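Local atomic coordinates of dihydrodipicolinate reductase N-terminus domain-containing protein (Mycobacterium smegmatis, PDB entry 6IAQ), a protein that is an NADP-binding amine dehydrogenase, one of a native family used for the asymmetric reductive amination of ketones. Residues D7-V12 and Q32-I37; D76-A81 and V101-L106; T224-D229 and F252-R257. All blocks are in the same frame, centred on the assembly; numbering follows the deposited sequence.

Interactions 1 and 2 belong to one parallel sheet of the NADP-binding Rossmann domain. Strands 9-13 and 77-80 are neighbours in it, and the two contacts, with centres 10 Å apart, are stitched together by probable hydrogen bonds such as V11 O to V79 N. Both lead to the cofactor: the side chain of I37 ends interaction 1 about 4 Å from NADP, while A81 and L106 end interaction 2 in its pocket. Interaction 3 lies across the chain's centre, in the mixed sheet of the C-terminal domain, with its centre 37 Å from that of interaction 1 and 30 Å from that of interaction 2. Its F252 side chain stays about 10 Å from NADP.

Interaction 1: D7-V12 and Q32-I37; sequences DIRAVV and QIVGAI
The guanidinium of R9 carries V34 over one face: CG2 of the valine lies over its outer part, at a height of 4.1 Å. The arginine chain bends at chi3 (65°) and crosses V34 at about a right angle, and its two terminal nitrogens are held by the backbone carbonyls of T73 and H74. This is the first beta-alpha-beta unit of the Rossmann domain, in which helix 17-28 connects the parallel strands 9-13 and 32-37. Five backbone hydrogen bonds zip the strands together. I8 O accepts from Q32 N, Q32 O from A10 N, and A10 O from V34 N at 2.9 Å. Further along, V12 N approaches G35 O from above the carbonyl plane, 35° out of it, whereas I37 N closes the ladder on V12 O.

Side chains pack on both faces. On the one with V12 and I33, V12 CG1 meets I33 CG2 at 3.7 Å, and L48 of helix 48-51 packs against these two residues and A36. On the face of R9 and V11, V69 and T73 of helix 66-73 lie against V11. Here G35 has no side chain, and V11 CG2 comes to 3.8 Å from its CA. The other branch, V11 CG1, stands opposite the backbone N (chi1 162°) and beside the carbonyl carbon, where it touches I37 CD1 at 3.7 Å.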
loop_
_atom_site.group_PDB
_atom_site.type_symbol
_atom_site.label_atom_id
_atom_site.label_comp_id
_atom_site.label_asym_id
_atom_site.label_seq_id
_atom_site.Cartn_x
_atom_site.Cartn_y
_atom_site.Cartn_z
ATOM N N ASP A 7 -16.182 -22.629 6.287
ATOM C CA ASP A 7 -17.663 -22.568 6.340
ATOM C C ASP A 7 -18.211 -22.016 5.013
ATOM O O ASP A 7 -19.407 -22.245 4.729
ATOM C CB ASP A 7 -18.153 -21.681 7.495
ATOM C CG ASP A 7 -17.882 -22.234 8.881
ATOM O OD1 ASP A 7 -17.651 -23.472 9.025
ATOM O OD2 ASP A 7 -17.901 -21.416 9.820
ATOM N N ILE A 8 -17.408 -21.262 4.253
ATOM C CA ILE A 8 -17.928 -20.399 3.144
ATOM C C ILE A 8 -18.404 -21.309 2.008
ATOM O O ILE A 8 -17.625 -22.195 1.570
ATOM C CB ILE A 8 -16.858 -19.394 2.664
ATOM C CG1 ILE A 8 -16.541 -18.368 3.761
ATOM C CG2 ILE A 8 -17.265 -18.743 1.347
ATOM C CD1 ILE A 8 -15.256 -17.594 3.530
ATOM N N ARG A 9 -19.613 -21.055 1.529
ATOM C CA ARG A 9 -20.211 -21.781 0.378
ATOM C C ARG A 9 -20.267 -20.788 -0.790
ATOM O O ARG A 9 -20.879 -19.701 -0.639
ATOM C CB ARG A 9 -21.569 -22.389 0.770
ATOM C CG ARG A 9 -21.490 -23.433 1.884
ATOM C CD ARG A 9 -22.846 -23.781 2.485
ATOM N NE ARG A 9 -23.701 -24.430 1.502
ATOM C CZ ARG A 9 -24.691 -23.857 0.820
ATOM N NH1 ARG A 9 -25.047 -22.595 1.038
ATOM N NH2 ARG A 9 -25.396 -24.597 -0.027
ATOM N N ALA A 10 -19.627 -21.128 -1.904
ATOM C CA ALA A 10 -19.466 -20.201 -3.057
ATOM C C ALA A 10 -20.084 -20.781 -4.341
ATOM O O ALA A 10 -20.006 -22.015 -4.525
ATOM C CB ALA A 10 -17.996 -19.915 -3.253
ATOM N N VAL A 11 -20.639 -19.912 -5.178
ATOM C CA VAL A 11 -21.021 -20.216 -6.584
ATOM C C VAL A 11 -20.029 -19.495 -7.510
ATOM O O VAL A 11 -19.822 -18.275 -7.334
ATOM C CB VAL A 11 -22.481 -19.824 -6.867
ATOM C CG1 VAL A 11 -22.780 -19.702 -8.369
ATOM C CG2 VAL A 11 -23.431 -20.846 -6.240
ATOM N N VAL A 12 -19.395 -20.229 -8.426
ATOM C CA VAL A 12 -18.466 -19.602 -9.415
ATOM C C VAL A 12 -19.321 -19.242 -10.637
ATOM O O VAL A 12 -19.924 -20.140 -11.271
ATOM C CB VAL A 12 -17.163 -20.391 -9.686
ATOM C CG1 VAL A 12 -16.935 -21.552 -8.721
ATOM C CG2 VAL A 12 -16.987 -20.841 -11.109
ATOM N N GLN A 32 -16.039 -24.124 0.041
ATOM C CA GLN A 32 -16.940 -25.146 -0.542
ATOM C C GLN A 32 -17.573 -24.549 -1.803
ATOM O O GLN A 32 -18.368 -23.582 -1.693
ATOM C CB GLN A 32 -17.998 -25.581 0.466
ATOM C CG GLN A 32 -17.419 -26.305 1.672
ATOM C CD GLN A 32 -18.444 -26.495 2.755
ATOM O OE1 GLN A 32 -18.310 -25.987 3.865
ATOM N NE2 GLN A 32 -19.497 -27.214 2.416
ATOM N N ILE A 33 -17.221 -25.078 -2.973
ATOM C CA ILE A 33 -17.920 -24.664 -4.228
ATOM C C ILE A 33 -19.198 -25.503 -4.301
ATOM O O ILE A 33 -19.077 -26.732 -4.380
ATOM C CB ILE A 33 -17.016 -24.809 -5.462
ATOM C CG1 ILE A 33 -15.739 -23.959 -5.341
ATOM C CG2 ILE A 33 -17.804 -24.485 -6.724
ATOM C CD1 ILE A 33 -14.714 -24.238 -6.423
ATOM N N VAL A 34 -20.359 -24.856 -4.310
ATOM C CA VAL A 34 -21.672 -25.550 -4.299
ATOM C C VAL A 34 -22.399 -25.333 -5.629
ATOM O O VAL A 34 -23.458 -25.963 -5.824
ATOM C CB VAL A 34 -22.523 -25.105 -3.100
ATOM C CG1 VAL A 34 -21.777 -25.404 -1.810
ATOM C CG2 VAL A 34 -22.953 -23.645 -3.178
ATOM N N GLY A 35 -21.867 -24.496 -6.519
ATOM C CA GLY A 35 -22.545 -24.230 -7.804
ATOM C C GLY A 35 -21.641 -23.526 -8.799
ATOM O O GLY A 35 -20.595 -22.986 -8.380
ATOM N N ALA A 36 -22.016 -23.556 -10.083
ATOM C CA ALA A 36 -21.195 -23.012 -11.187
ATOM C C ALA A 36 -22.118 -22.694 -12.372
ATOM O O ALA A 36 -22.982 -23.538 -12.715
ATOM C CB ALA A 36 -20.092 -23.977 -11.536
ATOM N N ILE A 37 -22.001 -21.481 -12.903
ATOM C CA ILE A 37 -22.873 -20.934 -13.970
ATOM C C ILE A 37 -22.010 -20.644 -15.204
ATOM O O ILE A 37 -20.927 -20.003 -15.067
ATOM C CB ILE A 37 -23.635 -19.706 -13.478
ATOM C CG1 ILE A 37 -24.321 -19.989 -12.137
ATOM C CG2 ILE A 37 -24.603 -19.189 -14.539
ATOM C CD1 ILE A 37 -24.744 -18.753 -11.401
#

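Interaction 2: D76-A81 and V101-L106; sequences DIAVIA and VNAVTL. With NAP (NADP nicotinamide-adenine-dinucleotide phosphate), chain F.
N102 opens the polar contacts by turning its amide back to the start of the neighbouring segment: ND2 donates to D76 O at 2.8 Å, with the oxygen close to the amide plane. Its OD1 accepts from T134 N, which fixes both ends of the amide. Four backbone bonds follow, A78 N to N102 O, V104 N to A78 O, I80 N to V104 O, and L106 N to I80 O at 3.0 Å, the donor alternating between the segments, so that A78 and I80 each use both N-H and carbonyl, as in a parallel pair.

Helix 86-98 links strands 77-80 and 102-105 in a beta-alpha-beta crossover of the Rossmann fold. Apolar contacts fill both faces. I77 reaches across with CG1 anti to the backbone N (chi1 -170°) and chi2 at 81°, bringing CD1 to 3.7 Å from N102 CB, at about a right angle to that side chain. V79 and V104 run side by side, CG2 to CG1 4.2 Å, and both touch M310 of helix 302-312. On the face of A78 and I80, I80 CD1 rests 3.9 Å from A103 CB, and C96 covers both residues. A81 CB meets L106 CD1 at 3.8 Å.

Cofactor contacts come at the C-terminal end: L106 CB lies 3.5 Å from C2N of the nicotinamide ring, and L106 O accepts a hydrogen bond from carboxamide N7N of NADP at 2.9 Å.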
loop_
_atom_site.group_PDB
_atom_site.type_symbol
_atom_site.label_atom_id
_atom_site.label_comp_id
_atom_site.label_asym_id
_atom_site.label_seq_id
_atom_site.Cartn_x
_atom_site.Cartn_y
_atom_site.Cartn_z
ATOM N N ASP A 76 -23.037 -18.275 0.292
ATOM C CA ASP A 76 -22.580 -17.055 1.012
ATOM C C ASP A 76 -22.061 -16.018 0.016
ATOM O O ASP A 76 -22.082 -14.816 0.359
ATOM C CB ASP A 76 -21.451 -17.393 1.989
ATOM C CG ASP A 76 -21.916 -18.348 3.066
ATOM O OD1 ASP A 76 -22.753 -17.935 3.815
ATOM O OD2 ASP A 76 -21.451 -19.517 3.096
ATOM N N ILE A 77 -21.562 -16.468 -1.139
ATOM C CA ILE A 77 -20.833 -15.576 -2.090
ATOM C C ILE A 77 -20.951 -16.143 -3.514
ATOM O O ILE A 77 -20.723 -17.378 -3.722
ATOM C CB ILE A 77 -19.356 -15.373 -1.665
ATOM C CG1 ILE A 77 -18.654 -14.274 -2.474
ATOM C CG2 ILE A 77 -18.594 -16.683 -1.742
ATOM C CD1 ILE A 77 -18.925 -12.895 -2.017
ATOM N N ALA A 78 -21.251 -15.247 -4.444
ATOM C CA ALA A 78 -21.103 -15.460 -5.901
ATOM C C ALA A 78 -19.811 -14.768 -6.343
ATOM O O ALA A 78 -19.624 -13.586 -6.028
ATOM C CB ALA A 78 -22.288 -14.883 -6.633
ATOM N N VAL A 79 -18.945 -15.516 -7.012
ATOM C CA VAL A 79 -17.598 -15.074 -7.470
ATOM C C VAL A 79 -17.688 -14.906 -8.998
ATOM O O VAL A 79 -17.800 -15.912 -9.677
ATOM C CB VAL A 79 -16.540 -16.088 -7.031
ATOM C CG1 VAL A 79 -15.158 -15.631 -7.422
ATOM C CG2 VAL A 79 -16.625 -16.360 -5.522
ATOM N N ILE A 80 -17.808 -13.672 -9.474
ATOM C CA ILE A 80 -18.252 -13.367 -10.855
ATOM C C ILE A 80 -17.038 -12.959 -11.701
ATOM O O ILE A 80 -16.365 -11.956 -11.379
ATOM C CB ILE A 80 -19.320 -12.279 -10.871
ATOM C CG1 ILE A 80 -20.476 -12.617 -9.911
ATOM C CG2 ILE A 80 -19.820 -12.069 -12.298
ATOM C CD1 ILE A 80 -21.506 -11.521 -9.812
ATOM N N ALA A 81 -16.812 -13.693 -12.785
ATOM C CA ALA A 81 -15.845 -13.309 -13.837
ATOM C C ALA A 81 -16.535 -13.502 -15.192
ATOM O O ALA A 81 -16.260 -14.563 -15.849
ATOM C CB ALA A 81 -14.601 -14.114 -13.686
ATOM N N VAL A 101 -27.698 -12.673 -2.255
ATOM C CA VAL A 101 -26.379 -13.363 -2.361
ATOM C C VAL A 101 -25.287 -12.293 -2.518
ATOM O O VAL A 101 -25.388 -11.430 -3.442
ATOM C CB VAL A 101 -26.367 -14.396 -3.505
ATOM C CG1 VAL A 101 -24.971 -14.909 -3.777
ATOM C CG2 VAL A 101 -27.309 -15.571 -3.218
ATOM N N ASN A 102 -24.302 -12.315 -1.610
ATOM C CA ASN A 102 -23.103 -11.435 -1.692
ATOM C C ASN A 102 -22.406 -11.725 -3.024
ATOM O O ASN A 102 -22.372 -12.910 -3.444
ATOM C CB ASN A 102 -22.122 -11.695 -0.557
ATOM C CG ASN A 102 -22.718 -11.441 0.820
ATOM O OD1 ASN A 102 -23.174 -10.337 1.104
ATOM N ND2 ASN A 102 -22.704 -12.454 1.674
ATOM N N ALA A 103 -21.855 -10.703 -3.666
ATOM C CA ALA A 103 -21.157 -10.877 -4.961
ATOM C C ALA A 103 -19.840 -10.098 -4.948
ATOM O O ALA A 103 -19.839 -8.915 -4.609
ATOM C CB ALA A 103 -22.043 -10.462 -6.119
ATOM N N VAL A 104 -18.763 -10.793 -5.289
ATOM C CA VAL A 104 -17.465 -10.166 -5.655
ATOM C C VAL A 104 -17.320 -10.382 -7.174
ATOM O O VAL A 104 -17.640 -11.485 -7.643
ATOM C CB VAL A 104 -16.351 -10.769 -4.776
ATOM C CG1 VAL A 104 -16.090 -12.239 -5.073
ATOM C CG2 VAL A 104 -15.091 -9.949 -4.848
ATOM N N THR A 105 -16.971 -9.343 -7.920
ATOM C CA THR A 105 -16.914 -9.400 -9.401
ATOM C C THR A 105 -15.643 -8.733 -9.935
ATOM O O THR A 105 -15.208 -7.722 -9.349
ATOM C CB THR A 105 -18.162 -8.770 -10.021
ATOM O OG1 THR A 105 -18.114 -8.947 -11.440
ATOM C CG2 THR A 105 -18.328 -7.302 -9.715
ATOM N N LEU A 106 -15.145 -9.237 -11.063
ATOM C CA LEU A 106 -13.995 -8.642 -11.790
ATOM C C LEU A 106 -14.455 -7.481 -12.647
ATOM O O LEU A 106 -13.560 -6.841 -13.233
ATOM C CB LEU A 106 -13.319 -9.718 -12.644
ATOM C CG LEU A 106 -12.590 -10.783 -11.847
ATOM C CD1 LEU A 106 -11.839 -11.695 -12.776
ATOM C CD2 LEU A 106 -11.703 -10.164 -10.757
HETATM P PA NAP F . -13.580 -15.241 -20.595
HETATM O O1A NAP F . -12.575 -16.294 -20.550
HETATM O O2A NAP F . -14.264 -14.758 -21.909
HETATM O O5B NAP F . -14.743 -15.684 -19.538
HETATM C C5B NAP F . -16.041 -15.074 -19.507
HETATM C C4B NAP F . -17.036 -16.112 -19.007
HETATM O O4B NAP F . -18.343 -15.558 -18.878
HETATM C C3B NAP F . -17.187 -17.363 -19.913
HETATM O O3B NAP F . -17.019 -18.483 -19.011
HETATM C C2B NAP F . -18.621 -17.353 -20.434
HETATM O O2B NAP F . -19.242 -18.657 -20.470
HETATM C C1B NAP F . -19.266 -16.612 -19.304
HETATM N N9A NAP F . -20.535 -15.938 -19.571
HETATM C C8A NAP F . -20.822 -14.975 -20.470
HETATM N N7A NAP F . -22.092 -14.595 -20.290
HETATM C C5A NAP F . -22.573 -15.266 -19.216
HETATM C C6A NAP F . -23.836 -15.340 -18.439
HETATM N N6A NAP F . -24.884 -14.596 -18.768
HETATM N N1A NAP F . -23.904 -16.180 -17.408
HETATM C C2A NAP F . -22.875 -16.957 -17.011
HETATM N N3A NAP F . -21.684 -16.959 -17.652
HETATM C C4A NAP F . -21.544 -16.159 -18.747
HETATM O O3 NAP F . -13.022 -13.843 -19.932
HETATM P PN NAP F . -12.048 -13.739 -18.594
HETATM O O1N NAP F . -10.607 -13.527 -18.942
HETATM O O2N NAP F . -12.370 -14.820 -17.623
HETATM O O5D NAP F . -12.697 -12.340 -18.174
HETATM C C5D NAP F . -14.025 -12.147 -17.670
HETATM C C4D NAP F . -14.349 -10.723 -17.312
HETATM O O4D NAP F . -13.489 -10.341 -16.189
HETATM C C3D NAP F . -14.124 -9.796 -18.473
HETATM O O3D NAP F . -15.142 -8.819 -18.596
HETATM C C2D NAP F . -12.788 -9.130 -18.118
HETATM O O2D NAP F . -12.693 -7.855 -18.769
HETATM C C1D NAP F . -12.861 -9.117 -16.564
HETATM N N1N NAP F . -11.522 -9.051 -15.951
HETATM C C2N NAP F . -11.312 -8.123 -15.037
HETATM C C3N NAP F . -10.048 -7.988 -14.482
HETATM C C7N NAP F . -9.774 -6.972 -13.394
HETATM O O7N NAP F . -8.593 -6.823 -13.084
HETATM N N7N NAP F . -10.771 -6.309 -12.782
HETATM C C4N NAP F . -9.030 -8.849 -14.892
HETATM C C5N NAP F . -9.278 -9.824 -15.853
HETATM C C6N NAP F . -10.553 -9.892 -16.356
HETATM P P2B NAP F . -18.703 -19.837 -21.403
HETATM O O1X NAP F . -17.366 -20.280 -20.884
HETATM O O2X NAP F . -19.650 -21.002 -21.122
HETATM O O3X NAP F . -18.792 -19.131 -22.760
#

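Interaction 3: T224-D229 and F252-R257; sequences TATRPD and FTDIDR
D254 OD1 is gripped by two groups: T226 OG1, which donates to it at 2.5 Å, and R199, which bridges both residues, its NH2 in a salt bridge to D254 OD1 and its NH1 bonded to T226 OG1, and which also makes a cation-pi contact with the F252 ring. The threonine hydroxyl comes in on the anti side of the carboxylate, 20° out of its plane. T226 and D254 face each other as a non-hydrogen-bonded pair of antiparallel strands, 219-230 and 249-260, of the mixed sheet of the C-terminal domain, in which 219-230 is an outermost strand within this chain. Their side chains run alongside each other in a common direction, as do those of T224 and D256 at the next such pair. There T224 OG1 meets D256 OD1 from above the carboxylate plane, 42° out of it, at 2.8 Å. On this same face D256 OD2 has T202 OG1 as its partner, and F190 of helix 187-195 packs against T226 and F252.

Backbone bonds alternate with these side-chain links. A225 and I255 exchange N-H and carbonyl in both directions, the I255 N to A225 O bond being 2.8 Å, and R227 and T253 do the same, R227 N to T253 O and T253 N to R227 O, each 3.0 Å.

T226 CG2 approaches F252 CD1 at 3.8 Å, obliquely to the ring. On the other face of the sheet T253 CG2 stands 4.0 Å over the guanidinium of R227, nearer its border than its middle. With OG1 beside its own backbone N (chi1 -58°), T253 OG1 donates to the syn lone pair of D229 OD1 at 2.7 Å, while D229 OD2 bonds S271 OG on strand 265-273.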
loop_
_atom_site.group_PDB
_atom_site.type_symbol
_atom_site.label_atom_id
_atom_site.label_comp_id
_atom_site.label_asym_id
_atom_site.label_seq_id
_atom_site.Cartn_x
_atom_site.Cartn_y
_atom_site.Cartn_z
ATOM N N THR A 224 -10.243 12.505 -21.714
ATOM C CA THR A 224 -9.995 11.097 -22.097
ATOM C C THR A 224 -9.632 11.049 -23.571
ATOM O O THR A 224 -10.126 11.897 -24.313
ATOM C CB THR A 224 -11.217 10.206 -21.813
ATOM O OG1 THR A 224 -10.788 8.867 -22.044
ATOM C CG2 THR A 224 -12.420 10.536 -22.683
ATOM N N ALA A 225 -8.818 10.083 -23.966
ATOM C CA ALA A 225 -8.484 9.802 -25.376
ATOM C C ALA A 225 -8.051 8.343 -25.491
ATOM O O ALA A 225 -7.538 7.771 -24.498
ATOM C CB ALA A 225 -7.412 10.735 -25.879
ATOM N N THR A 226 -8.281 7.757 -26.655
ATOM C CA THR A 226 -7.986 6.347 -26.946
ATOM C C THR A 226 -7.405 6.263 -28.345
ATOM O O THR A 226 -7.915 6.967 -29.229
ATOM C CB THR A 226 -9.237 5.477 -26.829
ATOM O OG1 THR A 226 -9.676 5.597 -25.478
ATOM C CG2 THR A 226 -8.981 4.035 -27.220
ATOM N N ARG A 227 -6.383 5.435 -28.524
ATOM C CA ARG A 227 -5.824 5.115 -29.850
ATOM C C ARG A 227 -5.674 3.602 -29.937
ATOM O O ARG A 227 -5.458 2.914 -28.931
ATOM C CB ARG A 227 -4.497 5.856 -30.044
ATOM C CG ARG A 227 -3.399 5.437 -29.085
ATOM C CD ARG A 227 -2.026 5.648 -29.694
ATOM N NE ARG A 227 -0.952 4.975 -28.976
ATOM C CZ ARG A 227 -0.369 5.430 -27.867
ATOM N NH1 ARG A 227 -0.786 6.540 -27.272
ATOM N NH2 ARG A 227 0.634 4.750 -27.332
ATOM N N PRO A 228 -5.800 3.029 -31.148
ATOM C CA PRO A 228 -5.631 1.598 -31.319
ATOM C C PRO A 228 -4.146 1.245 -31.176
ATOM O O PRO A 228 -3.297 2.088 -31.461
ATOM C CB PRO A 228 -6.121 1.358 -32.745
ATOM C CG PRO A 228 -5.802 2.683 -33.451
ATOM C CD PRO A 228 -6.118 3.727 -32.413
ATOM N N ASP A 229 -3.889 0.028 -30.697
ATOM C CA ASP A 229 -2.551 -0.593 -30.749
ATOM C C ASP A 229 -2.539 -1.448 -32.011
ATOM O O ASP A 229 -3.523 -2.191 -32.245
ATOM C CB ASP A 229 -2.237 -1.367 -29.463
ATOM C CG ASP A 229 -2.277 -0.511 -28.205
ATOM O OD1 ASP A 229 -1.978 0.669 -28.286
ATOM O OD2 ASP A 229 -2.620 -1.053 -27.144
ATOM N N PHE A 252 -5.879 -1.587 -27.483
ATOM C CA PHE A 252 -5.892 -0.113 -27.472
ATOM C C PHE A 252 -5.264 0.414 -26.192
ATOM O O PHE A 252 -5.165 -0.310 -25.180
ATOM C CB PHE A 252 -7.303 0.459 -27.695
ATOM C CG PHE A 252 -8.354 0.105 -26.671
ATOM C CD1 PHE A 252 -8.425 0.761 -25.451
ATOM C CD2 PHE A 252 -9.348 -0.810 -26.978
ATOM C CE1 PHE A 252 -9.410 0.444 -24.525
ATOM C CE2 PHE A 252 -10.323 -1.129 -26.045
ATOM C CZ PHE A 252 -10.359 -0.490 -24.832
ATOM N N THR A 253 -4.929 1.699 -26.269
ATOM C CA THR A 253 -4.343 2.498 -25.182
ATOM C C THR A 253 -5.291 3.658 -24.888
ATOM O O THR A 253 -5.629 4.386 -25.823
ATOM C CB THR A 253 -2.915 2.948 -25.544
ATOM O OG1 THR A 253 -2.128 1.777 -25.795
ATOM C CG2 THR A 253 -2.338 3.843 -24.461
ATOM N N ASP A 254 -5.698 3.793 -23.640
ATOM C CA ASP A 254 -6.492 4.925 -23.123
ATOM C C ASP A 254 -5.567 5.841 -22.333
ATOM O O ASP A 254 -4.671 5.332 -21.686
ATOM C CB ASP A 254 -7.621 4.498 -22.178
ATOM C CG ASP A 254 -8.644 3.532 -22.739
ATOM O OD1 ASP A 254 -9.089 3.734 -23.887
ATOM O OD2 ASP A 254 -8.992 2.569 -22.002
ATOM N N ILE A 255 -5.889 7.121 -22.277
ATOM C CA ILE A 255 -5.339 8.105 -21.310
ATOM C C ILE A 255 -6.519 8.881 -20.739
ATOM O O ILE A 255 -7.352 9.353 -21.513
ATOM C CB ILE A 255 -4.251 9.001 -21.938
ATOM C CG1 ILE A 255 -3.667 9.960 -20.901
ATOM C CG2 ILE A 255 -4.768 9.731 -23.148
ATOM C CD1 ILE A 255 -2.248 10.408 -21.231
ATOM N N ASP A 256 -6.641 8.868 -19.426
ATOM C CA ASP A 256 -7.705 9.527 -18.652
ATOM C C ASP A 256 -7.050 10.546 -17.734
ATOM O O ASP A 256 -5.952 10.274 -17.215
ATOM C CB ASP A 256 -8.539 8.507 -17.873
ATOM C CG ASP A 256 -9.400 7.701 -18.816
ATOM O OD1 ASP A 256 -10.372 8.298 -19.361
ATOM O OD2 ASP A 256 -9.046 6.536 -19.073
ATOM N N ARG A 257 -7.728 11.665 -17.532
ATOM C CA ARG A 257 -7.218 12.796 -16.729
ATOM C C ARG A 257 -8.365 13.438 -15.976
ATOM O O ARG A 257 -9.411 13.729 -16.600
ATOM C CB ARG A 257 -6.557 13.813 -17.657
ATOM C CG ARG A 257 -6.010 15.051 -16.964
ATOM C CD ARG A 257 -5.504 15.971 -18.059
ATOM N NE ARG A 257 -4.229 16.556 -17.720
ATOM C CZ ARG A 257 -4.069 17.711 -17.083
ATOM N NH1 ARG A 257 -5.110 18.441 -16.726
ATOM N NH2 ARG A 257 -2.852 18.148 -16.813
#